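Local coordinates for tyrosinase (Burkholderia thailandensis, PDB 5ZRD), which hydroxylates monophenols to catechols at a pair of copper ions and, as in other tyrosinases, probably oxidises these on to quinones, at residues L89-H94 / P248-F253. Sequence-based numbering, arbitrary orientation.
Sequences LFPTWH and PNYTVF. With CU (copper (II) ion), chain J.
Y250 reaches across to the first turn of helix 90-108 and sets its phenol against P91. The two side chains approach from opposite directions, and P91 CG meets the tyrosine ring obliquely, 4.0 Å from Y250 CE1. The phenol oxygen itself packs on the pyrrolidine, with Y250 OH 3.5 Å from P91 CD, while the methyl T92 CG2 lies 3.8 Å from the same Y250 OH. With CG anti to the backbone N (chi1 175°), the Y250 ring is carried across to the helix start, where OH hydrogen-bonds to V88 O, just before helix 90-108. T92 OG1 shares a hydrogen bond with S386 OG.

One turn on from F90, H94 binds copper through NE2, with H57 and H85, in one half of the type 3 dicopper centre characteristic of tyrosinases. A hydrogen bond from H94 ND1 to F90 O (2.7 Å), nearly in the imidazole plane, helps hold the ring's rotation, with F90 CE1 over one face and W93 CE3 over the other. N249 OD1 caps the short helix 250-254 by accepting V252 N. Helix 315-334 borders both segments: F327 touches P91 and F253, W330 packs on Y250 and stacks with F253, and H320, a ligand of the other copper, stacks with H94.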
loop_
_atom_site.group_PDB
_atom_site.type_symbol
_atom_site.label_atom_id
_atom_site.label_comp_id
_atom_site.label_asym_id
_atom_site.label_seq_id
_atom_site.Cartn_x
_atom_site.Cartn_y
_atom_site.Cartn_z
ATOM N N LEU A 89 -0.312 30.500 -4.378
ATOM C CA LEU A 89 -1.499 30.514 -5.231
ATOM C C LEU A 89 -2.743 30.938 -4.438
ATOM O O LEU A 89 -3.812 31.006 -5.010
ATOM C CB LEU A 89 -1.687 29.115 -5.827
ATOM C CG LEU A 89 -0.489 28.591 -6.621
ATOM C CD1 LEU A 89 -0.831 27.282 -7.308
ATOM C CD2 LEU A 89 -0.026 29.614 -7.639
ATOM N N PHE A 90 -2.635 31.255 -3.152
ATOM C CA PHE A 90 -3.864 31.578 -2.404
ATOM C C PHE A 90 -4.640 32.735 -3.085
ATOM O O PHE A 90 -5.840 32.639 -3.325
ATOM C CB PHE A 90 -3.567 31.813 -0.916
ATOM C CG PHE A 90 -4.682 32.519 -0.196
ATOM C CD1 PHE A 90 -5.729 31.810 0.352
ATOM C CD2 PHE A 90 -4.741 33.894 -0.142
ATOM C CE1 PHE A 90 -6.787 32.458 0.976
ATOM C CE2 PHE A 90 -5.775 34.546 0.498
ATOM C CZ PHE A 90 -6.804 33.826 1.058
ATOM N N PRO A 91 -4.002 33.857 -3.339
ATOM C CA PRO A 91 -4.741 35.020 -3.852
ATOM C C PRO A 91 -5.327 34.826 -5.261
ATOM O O PRO A 91 -6.460 35.226 -5.523
ATOM C CB PRO A 91 -3.675 36.120 -3.926
ATOM C CG PRO A 91 -2.717 35.747 -2.826
ATOM C CD PRO A 91 -2.652 34.240 -2.926
ATOM N N THR A 92 -4.515 34.262 -6.147
ATOM C CA THR A 92 -4.873 34.126 -7.533
ATOM C C THR A 92 -5.894 33.001 -7.718
ATOM O O THR A 92 -6.726 33.058 -8.589
ATOM C CB THR A 92 -3.623 33.833 -8.374
ATOM O OG1 THR A 92 -2.834 32.789 -7.798
ATOM C CG2 THR A 92 -2.776 35.063 -8.512
ATOM N N TRP A 93 -5.763 31.942 -6.941
ATOM C CA TRP A 93 -6.714 30.849 -7.055
ATOM C C TRP A 93 -8.083 31.362 -6.657
ATOM O O TRP A 93 -9.051 31.076 -7.372
ATOM C CB TRP A 93 -6.334 29.617 -6.234
ATOM C CG TRP A 93 -7.256 28.474 -6.497
ATOM C CD1 TRP A 93 -7.121 27.534 -7.476
ATOM C CD2 TRP A 93 -8.502 28.197 -5.830
ATOM N NE1 TRP A 93 -8.174 26.663 -7.434
ATOM C CE2 TRP A 93 -9.053 27.060 -6.457
ATOM C CE3 TRP A 93 -9.207 28.800 -4.785
ATOM C CZ2 TRP A 93 -10.269 26.510 -6.072
ATOM C CZ3 TRP A 93 -10.412 28.256 -4.402
ATOM C CH2 TRP A 93 -10.927 27.122 -5.035
ATOM N N HIS A 94 -8.147 32.068 -5.521
ATOM C CA HIS A 94 -9.447 32.546 -5.051
ATOM C C HIS A 94 -9.958 33.632 -5.988
ATOM O O HIS A 94 -11.146 33.755 -6.123
ATOM C CB HIS A 94 -9.425 33.026 -3.605
ATOM C CG HIS A 94 -9.264 31.893 -2.673
ATOM N ND1 HIS A 94 -8.067 31.318 -2.484
ATOM C CD2 HIS A 94 -10.161 31.193 -1.943
ATOM C CE1 HIS A 94 -8.207 30.288 -1.666
ATOM N NE2 HIS A 94 -9.483 30.207 -1.293
ATOM N N PRO A 248 5.745 43.697 1.784
ATOM C CA PRO A 248 6.714 44.238 0.832
ATOM C C PRO A 248 6.836 43.510 -0.511
ATOM O O PRO A 248 7.442 44.042 -1.418
ATOM C CB PRO A 248 8.078 44.109 1.544
ATOM C CG PRO A 248 7.893 42.935 2.495
ATOM C CD PRO A 248 6.445 43.076 2.951
ATOM N N ASN A 249 6.369 42.285 -0.638
ATOM C CA ASN A 249 6.453 41.608 -1.936
ATOM C C ASN A 249 5.286 40.612 -2.022
ATOM O O ASN A 249 4.679 40.289 -1.013
ATOM C CB ASN A 249 7.819 40.940 -2.132
ATOM C CG ASN A 249 8.122 39.852 -1.116
ATOM O OD1 ASN A 249 7.459 38.812 -1.078
ATOM N ND2 ASN A 249 9.155 40.055 -0.308
ATOM N N TYR A 250 5.011 40.110 -3.209
ATOM C CA TYR A 250 3.889 39.246 -3.454
ATOM C C TYR A 250 4.064 37.915 -2.705
ATOM O O TYR A 250 3.122 37.393 -2.145
ATOM C CB TYR A 250 3.677 38.976 -4.946
ATOM C CG TYR A 250 2.568 37.982 -5.154
ATOM C CD1 TYR A 250 1.249 38.337 -4.945
ATOM C CD2 TYR A 250 2.838 36.656 -5.446
ATOM C CE1 TYR A 250 0.216 37.411 -5.037
ATOM C CE2 TYR A 250 1.823 35.714 -5.537
ATOM C CZ TYR A 250 0.507 36.095 -5.334
ATOM O OH TYR A 250 -0.482 35.167 -5.445
ATOM N N THR A 251 5.254 37.367 -2.681
ATOM C CA THR A 251 5.427 36.083 -1.995
ATOM C C THR A 251 4.886 36.167 -0.555
ATOM O O THR A 251 4.080 35.319 -0.173
ATOM C CB THR A 251 6.869 35.579 -2.083
ATOM O OG1 THR A 251 7.223 35.478 -3.466
ATOM C CG2 THR A 251 7.041 34.224 -1.437
ATOM N N VAL A 252 5.237 37.194 0.219
ATOM C CA VAL A 252 4.888 37.176 1.618
ATOM C C VAL A 252 3.530 37.836 1.825
ATOM O O VAL A 252 2.897 37.615 2.866
ATOM C CB VAL A 252 5.979 37.812 2.487
ATOM C CG1 VAL A 252 7.282 37.073 2.286
ATOM C CG2 VAL A 252 6.143 39.308 2.260
ATOM N N PHE A 253 3.080 38.607 0.823
ATOM C CA PHE A 253 1.731 39.092 0.826
ATOM C C PHE A 253 0.753 37.922 0.682
ATOM O O PHE A 253 -0.342 37.949 1.254
ATOM C CB PHE A 253 1.471 40.094 -0.302
ATOM C CG PHE A 253 0.038 40.549 -0.431
ATOM C CD1 PHE A 253 -0.500 41.434 0.482
ATOM C CD2 PHE A 253 -0.792 40.022 -1.404
ATOM C CE1 PHE A 253 -1.820 41.851 0.375
ATOM C CE2 PHE A 253 -2.122 40.411 -1.510
ATOM C CZ PHE A 253 -2.635 41.334 -0.621
HETATM CU CU CU J . -10.082 28.774 0.212
#